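Local structure of putative alpha/beta hydrolase fold protein (Candidatus Nitrososphaera gargensis, 5A62) at residues F51-R59 against D80-I90; G91-G102 against G114-S125. The protein is a putative alpha/beta hydrolase fold protein that probably acts as a carboxylesterase, hydrolysing ester bonds. All blocks are in the same frame, centred on the assembly; numbering follows the deposited sequence. Where two conformers were deposited one is given.

Interaction 1. Residues F51-R59 against D80-I90; sequences FRVIAYELR and DLRRLLEHLNI
Arg59 grips Asp80 side-on, with one nitrogen for each carboxylate oxygen. Arg59 NE donates a hydrogen bond to Asp80 OD2 at 2.8 Å, on its syn lone pair. NH2 of Arg59 reaches Asp80 OD1 at 3.0 Å, also from the syn side. The two flat groups are nearly coplanar, 28° apart, and both bonds are close to straight. At the opposite end of the contact, the CD1 methyl of Ile90 sits over one face of the Arg52 guanidinium, 3.2 Å from Arg52 NH1. Apolar side chains fill the middle. Ile54 CD1 meets Ile90 CD1 tip to tip at 3.6 Å, and Ile54 CG2 meets Leu88 CD1 in the same manner. With CG of Tyr56 between its backbone N and carbonyl carbon (chi1 77°), the ring lies along the helix; Tyr56 CB is 3.6 Å from Leu84 CD2, and Tyr56 CE1 meets Leu81 CD1.

Further out, Arg83 NH2 adds a weak bond to Asp80 OD1, and a water donates to Asp80 OD2. Arg52 NH1 donates to a second water, which bridges to Asn89 O in the Schellman motif ending helix 74-87. Arg52 NH2 forms a salt bridge with Asp17 on strand 12-18. Tyr15 of that strand also touches Tyr56, Leu84 and Leu88.

Helix segment 80-87 packs over strand 52-56 on one face of the sheet, with their N-to-C directions 142° apart. Two arginines probably share the charge of the buried Asp80, which would favour its ionised form. The contact combines an apolar centre with polar ties at both ends.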
loop_
_atom_site.group_PDB
_atom_site.type_symbol
_atom_site.label_atom_id
_atom_site.label_comp_id
_atom_site.label_asym_id
_atom_site.label_seq_id
_atom_site.Cartn_x
_atom_site.Cartn_y
_atom_site.Cartn_z
ATOM N N PHE A 51 -36.484 -3.581 -2.052
ATOM C CA PHE A 51 -35.411 -2.722 -1.601
ATOM C C PHE A 51 -34.992 -1.649 -2.586
ATOM O O PHE A 51 -35.263 -1.758 -3.779
ATOM C CB PHE A 51 -34.210 -3.661 -1.409
ATOM C CG PHE A 51 -34.390 -4.597 -0.296
ATOM C CD1 PHE A 51 -34.262 -4.154 0.993
ATOM C CD2 PHE A 51 -34.653 -5.952 -0.517
ATOM C CE1 PHE A 51 -34.397 -5.025 2.068
ATOM C CE2 PHE A 51 -34.807 -6.820 0.572
ATOM C CZ PHE A 51 -34.720 -6.352 1.850
ATOM N N ARG A 52 -34.376 -0.602 -2.031
ATOM C CA ARG A 52 -33.655 0.388 -2.817
ATOM C C ARG A 52 -32.212 -0.200 -2.877
ATOM O O ARG A 52 -31.761 -0.740 -1.893
ATOM C CB ARG A 52 -33.639 1.708 -2.140
ATOM C CG ARG A 52 -32.809 2.766 -2.784
ATOM C CD ARG A 52 -32.797 3.981 -1.932
ATOM N NE ARG A 52 -32.046 5.086 -2.452
ATOM C CZ ARG A 52 -31.916 6.247 -1.840
ATOM N NH1 ARG A 52 -32.400 6.453 -0.618
ATOM N NH2 ARG A 52 -31.242 7.201 -2.441
ATOM N N VAL A 53 -31.648 -0.190 -4.041
ATOM C CA VAL A 53 -30.326 -0.846 -4.288
ATOM C C VAL A 53 -29.344 0.171 -4.824
ATOM O O VAL A 53 -29.521 0.709 -5.930
ATOM C CB VAL A 53 -30.424 -1.998 -5.238
ATOM C CG1 VAL A 53 -29.078 -2.752 -5.286
ATOM C CG2 VAL A 53 -31.546 -2.933 -4.755
ATOM N N ILE A 54 -28.299 0.414 -4.054
ATOM C CA ILE A 54 -27.228 1.312 -4.422
ATOM C C ILE A 54 -25.996 0.489 -4.748
ATOM O O ILE A 54 -25.655 -0.396 -3.942
ATOM C CB ILE A 54 -26.909 2.281 -3.297
ATOM C CG1 ILE A 54 -28.161 3.177 -3.040
ATOM C CG2 ILE A 54 -25.720 3.170 -3.681
ATOM C CD1 ILE A 54 -28.222 3.702 -1.646
ATOM N N ALA A 55 -25.400 0.698 -5.888
ATOM C CA ALA A 55 -24.140 -0.003 -6.223
ATOM C C ALA A 55 -23.174 1.013 -6.760
ATOM O O ALA A 55 -23.591 2.016 -7.323
ATOM C CB ALA A 55 -24.404 -1.081 -7.222
ATOM N N TYR A 56 -21.891 0.820 -6.560
ATOM C CA TYR A 56 -20.895 1.742 -7.021
ATOM C C TYR A 56 -19.639 1.047 -7.448
ATOM O O TYR A 56 -19.447 -0.116 -7.139
ATOM C CB TYR A 56 -20.641 2.900 -6.044
ATOM C CG TYR A 56 -19.795 2.497 -4.868
ATOM C CD1 TYR A 56 -20.305 1.729 -3.830
ATOM C CD2 TYR A 56 -18.474 2.879 -4.770
ATOM C CE1 TYR A 56 -19.519 1.416 -2.750
ATOM C CE2 TYR A 56 -17.708 2.574 -3.705
ATOM C CZ TYR A 56 -18.231 1.786 -2.721
ATOM O OH TYR A 56 -17.470 1.502 -1.637
ATOM N N GLU A 57 -18.810 1.721 -8.203
ATOM C CA GLU A 57 -17.560 1.201 -8.671
ATOM C C GLU A 57 -16.431 1.838 -7.909
ATOM O O GLU A 57 -16.295 3.041 -7.800
ATOM C CB GLU A 57 -17.455 1.327 -10.189
ATOM C CG GLU A 57 -18.448 0.376 -10.855
ATOM C CD GLU A 57 -18.734 0.449 -12.307
ATOM O OE1 GLU A 57 -18.344 1.399 -12.989
ATOM O OE2 GLU A 57 -19.342 -0.547 -12.758
ATOM N N LEU A 58 -15.571 0.962 -7.361
ATOM C CA LEU A 58 -14.356 1.347 -6.680
ATOM C C LEU A 58 -13.376 2.097 -7.547
ATOM O O LEU A 58 -13.387 1.974 -8.750
ATOM C CB LEU A 58 -13.661 0.111 -6.131
ATOM C CG LEU A 58 -14.446 -0.680 -5.100
ATOM C CD1 LEU A 58 -13.589 -1.913 -4.705
ATOM C CD2 LEU A 58 -14.890 0.097 -3.914
ATOM N N ARG A 59 -12.456 2.829 -6.927
ATOM C CA ARG A 59 -11.406 3.569 -7.648
ATOM C C ARG A 59 -10.777 2.710 -8.692
ATOM O O ARG A 59 -10.363 1.536 -8.427
ATOM C CB ARG A 59 -10.297 4.052 -6.725
ATOM C CG ARG A 59 -10.797 5.071 -5.728
ATOM C CD ARG A 59 -9.662 5.703 -5.014
ATOM N NE ARG A 59 -10.151 6.595 -3.962
ATOM C CZ ARG A 59 -9.394 7.494 -3.345
ATOM N NH1 ARG A 59 -8.136 7.679 -3.718
ATOM N NH2 ARG A 59 -9.987 8.232 -2.391
ATOM N N ASP A 80 -14.572 7.280 0.542
ATOM C CA ASP A 80 -15.333 7.350 -0.719
ATOM C C ASP A 80 -16.722 6.891 -0.498
ATOM O O ASP A 80 -17.699 7.466 -1.029
ATOM C CB ASP A 80 -14.696 6.434 -1.796
ATOM C CG ASP A 80 -13.307 6.888 -2.289
ATOM O OD1 ASP A 80 -12.936 8.084 -2.102
ATOM O OD2 ASP A 80 -12.624 5.990 -2.852
ATOM N N LEU A 81 -16.914 5.796 0.230
ATOM C CA LEU A 81 -18.262 5.262 0.518
ATOM C C LEU A 81 -19.038 6.217 1.400
ATOM O O LEU A 81 -20.247 6.428 1.154
ATOM C CB LEU A 81 -18.125 3.924 1.228
ATOM C CG LEU A 81 -19.423 3.257 1.655
ATOM C CD1 LEU A 81 -20.372 3.059 0.525
ATOM C CD2 LEU A 81 -19.132 1.919 2.362
ATOM N N ARG A 82 -18.393 6.770 2.407
ATOM C CA ARG A 82 -19.061 7.749 3.249
ATOM C C ARG A 82 -19.582 8.903 2.443
ATOM O O ARG A 82 -20.763 9.293 2.618
ATOM C CB ARG A 82 -18.134 8.236 4.344
ATOM C CG ARG A 82 -18.813 9.185 5.305
ATOM C CD ARG A 82 -17.801 9.879 6.226
ATOM N NE ARG A 82 -16.554 10.340 5.549
ATOM C CZ ARG A 82 -16.364 11.485 4.890
ATOM N NH1 ARG A 82 -17.310 12.398 4.756
ATOM N NH2 ARG A 82 -15.173 11.706 4.313
ATOM N N ARG A 83 -18.795 9.391 1.533
ATOM C CA ARG A 83 -19.220 10.534 0.704
ATOM C C ARG A 83 -20.377 10.123 -0.147
ATOM O O ARG A 83 -21.335 10.903 -0.341
ATOM C CB ARG A 83 -18.054 11.067 -0.125
ATOM C CG ARG A 83 -17.049 11.787 0.773
ATOM C CD ARG A 83 -16.090 12.717 0.090
ATOM N NE ARG A 83 -15.436 11.973 -0.948
ATOM C CZ ARG A 83 -14.351 11.219 -0.806
ATOM N NH1 ARG A 83 -13.635 11.222 0.321
ATOM N NH2 ARG A 83 -13.912 10.575 -1.896
ATOM N N LEU A 84 -20.376 8.928 -0.711
ATOM C CA LEU A 84 -21.496 8.500 -1.552
ATOM C C LEU A 84 -22.794 8.388 -0.734
ATOM O O LEU A 84 -23.850 8.815 -1.182
ATOM C CB LEU A 84 -21.174 7.139 -2.215
ATOM C CG LEU A 84 -22.281 6.548 -3.064
ATOM C CD1 LEU A 84 -22.635 7.435 -4.258
ATOM C CD2 LEU A 84 -21.870 5.160 -3.522
ATOM N N LEU A 85 -22.742 7.803 0.463
ATOM C CA LEU A 85 -23.957 7.589 1.229
ATOM C C LEU A 85 -24.435 8.930 1.768
ATOM O O LEU A 85 -25.655 9.147 1.820
ATOM C CB LEU A 85 -23.704 6.568 2.350
ATOM C CG LEU A 85 -23.312 5.186 1.820
ATOM C CD1 LEU A 85 -23.251 4.231 2.995
ATOM C CD2 LEU A 85 -24.230 4.668 0.706
ATOM N N GLU A 86 -23.568 9.865 2.084
ATOM C CA GLU A 86 -23.986 11.236 2.405
ATOM C C GLU A 86 -24.662 11.882 1.212
ATOM O O GLU A 86 -25.720 12.549 1.351
ATOM C CB GLU A 86 -22.821 12.110 2.803
ATOM C CG GLU A 86 -22.128 11.808 4.053
ATOM C CD GLU A 86 -20.797 12.578 4.209
ATOM O OE1 GLU A 86 -20.313 13.313 3.294
ATOM O OE2 GLU A 86 -20.203 12.372 5.311
ATOM N N HIS A 87 -24.152 11.713 0.027
ATOM C CA HIS A 87 -24.689 12.323 -1.225
ATOM C C HIS A 87 -26.058 11.840 -1.468
ATOM O O HIS A 87 -26.902 12.649 -1.980
ATOM C CB HIS A 87 -23.743 11.948 -2.352
ATOM C CG HIS A 87 -24.192 12.391 -3.681
ATOM N ND1 HIS A 87 -24.372 13.732 -3.970
ATOM C CD2 HIS A 87 -24.500 11.700 -4.804
ATOM C CE1 HIS A 87 -24.725 13.826 -5.238
ATOM N NE2 HIS A 87 -24.852 12.626 -5.765
ATOM N N LEU A 88 -26.358 10.593 -1.164
ATOM C CA LEU A 88 -27.627 9.982 -1.444
ATOM C C LEU A 88 -28.568 10.107 -0.256
ATOM O O LEU A 88 -29.694 9.613 -0.324
ATOM C CB LEU A 88 -27.440 8.553 -1.896
ATOM C CG LEU A 88 -26.662 8.460 -3.183
ATOM C CD1 LEU A 88 -26.465 6.974 -3.496
ATOM C CD2 LEU A 88 -27.318 9.180 -4.359
ATOM N N ASN A 89 -28.120 10.745 0.808
ATOM C CA ASN A 89 -28.902 10.944 2.018
ATOM C C ASN A 89 -29.404 9.654 2.584
ATOM O O ASN A 89 -30.580 9.527 2.979
ATOM C CB ASN A 89 -30.063 11.894 1.702
ATOM C CG ASN A 89 -29.569 13.245 1.163
ATOM O OD1 ASN A 89 -29.826 13.605 0.030
ATOM N ND2 ASN A 89 -28.849 13.971 1.973
ATOM N N ILE A 90 -28.498 8.683 2.628
ATOM C CA ILE A 90 -28.783 7.372 3.266
ATOM C C ILE A 90 -28.419 7.464 4.768
ATOM O O ILE A 90 -27.233 7.530 5.111
ATOM C CB ILE A 90 -27.878 6.298 2.589
ATOM C CG1 ILE A 90 -28.071 6.271 1.092
ATOM C CG2 ILE A 90 -28.096 4.881 3.130
ATOM C CD1 ILE A 90 -29.488 6.123 0.691
HETATM O O HOH W 1 -32.444 8.906 0.748
HETATM O O HOH W 2 -13.791 3.745 -3.983
#

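Interaction 2. Residues G91-G102 against G114-S125; sequences GKCTIIGHSIGG and GKVDAIIMINGS. With ACT (acetate ion), chain B.
Lys92 bends at chi3 (107°), which brings its NZ across to Asp117 in a salt bridge. Lys92 NZ lies 2.6 Å from Asp117 OD1, above the carboxylate plane. Tyr24 OH bonds to Asp117 OD2. At the other end, His98 has CG anti to the backbone N (chi1 175°). This places His98 CD2, at the ring edge, 3.2 Å from Ile122 O, while His98 NE2 hydrogen-bonds His248 O.

Between these ends, strands 93-98 and 118-122 run parallel. Ile95 N bonds to Ala118 O, and Ile95 O takes Ile120 N at 2.8 Å. Gly97 repeats the pattern with Ile120 O and Ile122 N. Ser99 N closes the series on Ile122 O at 2.9 Å. Ile96 and Ile120 lie side by side on the face covered by helix 256-272. Ile95 and Ile119 point to the other face, toward helix 100-111. That helix connects the two strands in the right-handed beta-alpha-beta crossover of this fold.

Gly97, Ser99 and Gly101 fit the GxSxG nucleophile elbow, with Ser99 in a strained turn (phi 58°). Gly102 CA and Gly124 CA are 4.5 Å apart. In one conformer Ser99 OG hydrogen-bonds His248 NE2, consistent with the serine-histidine pair of this family. OXT of an acetate, probably from crystallisation, accepts a hydrogen bond from Ile100 N at 3.0 Å; Ile32 N also binds the acetate. These two amides therefore probably form the oxyanion hole, beside a serine anchored through its backbone to the neighbouring strand.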
loop_
_atom_site.group_PDB
_atom_site.type_symbol
_atom_site.label_atom_id
_atom_site.label_comp_id
_atom_site.label_asym_id
_atom_site.label_seq_id
_atom_site.Cartn_x
_atom_site.Cartn_y
_atom_site.Cartn_z
ATOM N N GLY A 91 -29.422 7.397 5.644
ATOM C CA GLY A 91 -29.192 7.362 7.115
ATOM C C GLY A 91 -28.863 6.000 7.741
ATOM O O GLY A 91 -27.989 5.925 8.621
ATOM N N LYS A 92 -29.608 4.951 7.347
ATOM C CA LYS A 92 -29.410 3.573 7.905
ATOM C C LYS A 92 -29.626 2.565 6.800
ATOM O O LYS A 92 -30.638 2.593 6.120
ATOM C CB LYS A 92 -30.358 3.222 9.067
ATOM C CG LYS A 92 -29.873 3.745 10.420
ATOM C CD LYS A 92 -30.294 2.922 11.637
ATOM C CE LYS A 92 -29.110 2.133 12.205
ATOM N NZ LYS A 92 -29.503 1.024 13.133
ATOM N N CYS A 93 -28.688 1.638 6.649
ATOM C CA CYS A 93 -28.687 0.765 5.481
ATOM C C CYS A 93 -28.107 -0.580 5.879
ATOM O O CYS A 93 -27.580 -0.738 7.007
ATOM C CB CYS A 93 -27.869 1.349 4.347
ATOM S SG CYS A 93 -26.082 1.495 4.680
ATOM N N THR A 94 -28.154 -1.524 4.973
ATOM C CA THR A 94 -27.437 -2.763 5.087
ATOM C C THR A 94 -26.444 -2.790 3.923
ATOM O O THR A 94 -26.810 -2.497 2.794
ATOM C CB THR A 94 -28.353 -3.940 5.056
ATOM O OG1 THR A 94 -29.056 -3.930 6.327
ATOM C CG2 THR A 94 -27.614 -5.256 4.917
ATOM N N ILE A 95 -25.218 -3.241 4.166
ATOM C CA ILE A 95 -24.173 -3.305 3.128
ATOM C C ILE A 95 -23.848 -4.771 2.847
ATOM O O ILE A 95 -23.607 -5.523 3.763
ATOM C CB ILE A 95 -22.932 -2.581 3.599
ATOM C CG1 ILE A 95 -23.231 -1.133 3.955
ATOM C CG2 ILE A 95 -21.876 -2.609 2.525
ATOM C CD1 ILE A 95 -22.105 -0.382 4.690
ATOM N N ILE A 96 -23.842 -5.086 1.583
ATOM C CA ILE A 96 -23.526 -6.406 1.047
ATOM C C ILE A 96 -22.198 -6.238 0.286
ATOM O O ILE A 96 -22.175 -5.578 -0.727
ATOM C CB ILE A 96 -24.588 -6.992 0.157
ATOM C CG1 ILE A 96 -25.904 -7.095 0.970
ATOM C CG2 ILE A 96 -24.129 -8.329 -0.367
ATOM C CD1 ILE A 96 -27.087 -7.284 0.078
ATOM N N GLY A 97 -21.136 -6.859 0.822
ATOM C CA GLY A 97 -19.843 -6.682 0.194
ATOM C C GLY A 97 -19.135 -7.952 -0.103
ATOM O O GLY A 97 -19.123 -8.845 0.731
ATOM N N HIS A 98 -18.563 -8.086 -1.298
ATOM C CA HIS A 98 -17.860 -9.276 -1.741
ATOM C C HIS A 98 -16.385 -8.971 -1.711
ATOM O O HIS A 98 -15.914 -8.025 -2.303
ATOM C CB HIS A 98 -18.282 -9.665 -3.179
ATOM C CG HIS A 98 -17.533 -10.812 -3.761
ATOM N ND1 HIS A 98 -17.304 -10.908 -5.115
ATOM C CD2 HIS A 98 -17.064 -11.936 -3.231
ATOM C CE1 HIS A 98 -16.641 -12.034 -5.363
ATOM N NE2 HIS A 98 -16.493 -12.688 -4.233
ATOM N N SER A 99 -15.644 -9.843 -1.024
ATOM C CA SER A 99 -14.174 -9.783 -0.938
ATOM C C SER A 99 -13.749 -8.441 -0.354
ATOM O O SER A 99 -14.095 -8.102 0.734
ATOM C CB SER A 99 -13.517 -10.130 -2.268
ATOM O OG SER A 99 -12.211 -10.644 -1.993
ATOM N N ILE A 100 -13.010 -7.611 -1.066
ATOM C CA ILE A 100 -12.693 -6.281 -0.541
ATOM C C ILE A 100 -13.906 -5.499 -0.124
ATOM O O ILE A 100 -13.855 -4.702 0.816
ATOM C CB ILE A 100 -11.787 -5.433 -1.514
ATOM C CG1 ILE A 100 -11.054 -4.318 -0.765
ATOM C CG2 ILE A 100 -12.571 -4.855 -2.671
ATOM C CD1 ILE A 100 -10.088 -3.510 -1.594
ATOM N N GLY A 101 -14.990 -5.727 -0.827
ATOM C CA GLY A 101 -16.293 -5.075 -0.450
ATOM C C GLY A 101 -16.709 -5.432 0.936
ATOM O O GLY A 101 -17.295 -4.631 1.660
ATOM N N GLY A 102 -16.420 -6.625 1.372
ATOM C CA GLY A 102 -16.672 -7.129 2.740
ATOM C C GLY A 102 -15.811 -6.444 3.764
ATOM O O GLY A 102 -16.247 -6.004 4.836
ATOM N N GLY A 114 -23.827 4.159 13.750
ATOM C CA GLY A 114 -25.192 4.706 13.720
ATOM C C GLY A 114 -25.850 4.683 12.360
ATOM O O GLY A 114 -27.021 4.976 12.232
ATOM N N LYS A 115 -25.060 4.310 11.364
ATOM C CA LYS A 115 -25.411 4.430 9.968
ATOM C C LYS A 115 -25.713 3.062 9.356
ATOM O O LYS A 115 -26.128 2.990 8.204
ATOM C CB LYS A 115 -24.239 5.045 9.216
ATOM C CG LYS A 115 -23.682 6.317 9.800
ATOM C CD LYS A 115 -24.466 7.530 9.403
ATOM C CE LYS A 115 -23.646 8.762 9.764
ATOM N NZ LYS A 115 -24.541 9.814 10.298
ATOM N N VAL A 116 -25.517 1.980 10.097
ATOM C CA VAL A 116 -25.601 0.640 9.502
ATOM C C VAL A 116 -26.400 -0.279 10.398
ATOM O O VAL A 116 -26.077 -0.405 11.596
ATOM C CB VAL A 116 -24.195 0.031 9.252
ATOM C CG1 VAL A 116 -23.489 -0.340 10.564
ATOM C CG2 VAL A 116 -24.253 -1.087 8.214
ATOM N N ASP A 117 -27.391 -0.904 9.834
ATOM C CA ASP A 117 -28.102 -1.954 10.551
ATOM C C ASP A 117 -27.347 -3.276 10.552
ATOM O O ASP A 117 -27.372 -4.041 11.541
ATOM C CB ASP A 117 -29.468 -2.178 10.000
ATOM C CG ASP A 117 -30.430 -1.006 10.225
ATOM O OD1 ASP A 117 -30.553 -0.560 11.375
ATOM O OD2 ASP A 117 -31.078 -0.579 9.266
ATOM N N ALA A 118 -26.722 -3.596 9.418
ATOM C CA ALA A 118 -26.154 -4.904 9.196
ATOM C C ALA A 118 -25.187 -4.826 8.052
ATOM O O ALA A 118 -25.306 -3.994 7.157
ATOM C CB ALA A 118 -27.201 -5.918 8.866
ATOM N N ILE A 119 -24.238 -5.731 8.121
ATOM C CA ILE A 119 -23.365 -6.013 6.991
ATOM C C ILE A 119 -23.421 -7.503 6.685
ATOM O O ILE A 119 -23.564 -8.338 7.558
ATOM C CB ILE A 119 -21.948 -5.577 7.182
ATOM C CG1 ILE A 119 -21.179 -6.344 8.223
ATOM C CG2 ILE A 119 -21.901 -4.100 7.439
ATOM C CD1 ILE A 119 -19.710 -5.937 8.314
ATOM N N ILE A 120 -23.267 -7.795 5.377
ATOM C CA ILE A 120 -23.274 -9.151 4.830
ATOM C C ILE A 120 -22.028 -9.265 4.019
ATOM O O ILE A 120 -21.961 -8.673 2.931
ATOM C CB ILE A 120 -24.521 -9.482 4.031
ATOM C CG1 ILE A 120 -25.746 -9.261 4.906
ATOM C CG2 ILE A 120 -24.422 -10.957 3.560
ATOM C CD1 ILE A 120 -27.060 -9.388 4.161
ATOM N N MET A 121 -21.058 -10.014 4.483
ATOM C CA MET A 121 -19.746 -10.150 3.836
ATOM C C MET A 121 -19.702 -11.462 3.079
ATOM O O MET A 121 -19.901 -12.522 3.701
ATOM C CB MET A 121 -18.641 -10.155 4.866
ATOM C CG MET A 121 -18.565 -8.883 5.692
ATOM S SD MET A 121 -17.305 -8.918 6.956
ATOM C CE MET A 121 -18.028 -10.078 8.132
ATOM N N ILE A 122 -19.494 -11.444 1.785
ATOM C CA ILE A 122 -19.457 -12.621 0.941
ATOM C C ILE A 122 -17.981 -12.818 0.601
ATOM O O ILE A 122 -17.369 -11.992 -0.068
ATOM C CB ILE A 122 -20.267 -12.465 -0.305
ATOM C CG1 ILE A 122 -21.723 -12.074 0.025
ATOM C CG2 ILE A 122 -20.141 -13.751 -1.150
ATOM C CD1 ILE A 122 -22.584 -11.798 -1.170
ATOM N N ASN A 123 -17.346 -13.902 1.098
ATOM C CA ASN A 123 -15.914 -14.122 1.018
ATOM C C ASN A 123 -15.152 -12.860 1.332
ATOM O O ASN A 123 -14.258 -12.472 0.582
ATOM C CB ASN A 123 -15.542 -14.651 -0.397
ATOM C CG ASN A 123 -16.086 -16.041 -0.664
ATOM O OD1 ASN A 123 -16.244 -16.853 0.268
ATOM N ND2 ASN A 123 -16.366 -16.301 -1.937
ATOM N N GLY A 124 -15.458 -12.313 2.464
ATOM C CA GLY A 124 -14.790 -11.179 3.029
ATOM C C GLY A 124 -14.704 -11.278 4.518
ATOM O O GLY A 124 -15.334 -12.147 5.125
ATOM N N SER A 125 -13.873 -10.468 5.127
ATOM C CA SER A 125 -13.828 -10.426 6.578
ATOM C C SER A 125 -13.281 -9.099 7.046
ATOM O O SER A 125 -12.708 -8.349 6.245
ATOM C CB SER A 125 -12.907 -11.539 7.074
ATOM O OG SER A 125 -11.538 -11.156 7.144
HETATM C C ACT B . -10.436 -8.959 -3.177
HETATM O O ACT B . -9.898 -9.680 -4.054
HETATM O OXT ACT B . -11.388 -8.292 -3.474
HETATM C CH3 ACT B . -9.875 -8.863 -1.731
#

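How the interactions relate
The two interactions follow one another along the chain, with 51-59 and 80-90 preceding 91-102 and 114-125. Their centres are about 12 Å apart. Both reach the central mixed sheet of the alpha/beta hydrolase fold, where strand 25-29 lies between strands 52-56 and 93-98. Interaction 1 packs a helix on the sheet; interaction 2 joins neighbouring strands within it. Helix 74-87 is followed, after a short loop, by strand 93-98. The contacts touch where Leu58 CD1 packs on Ile100 CG2 at 3.7 Å, and where Leu85 meets Cys93. The loop after strand 52-56 thus packs against the start of helix 100-111, at the probable nucleophile elbow.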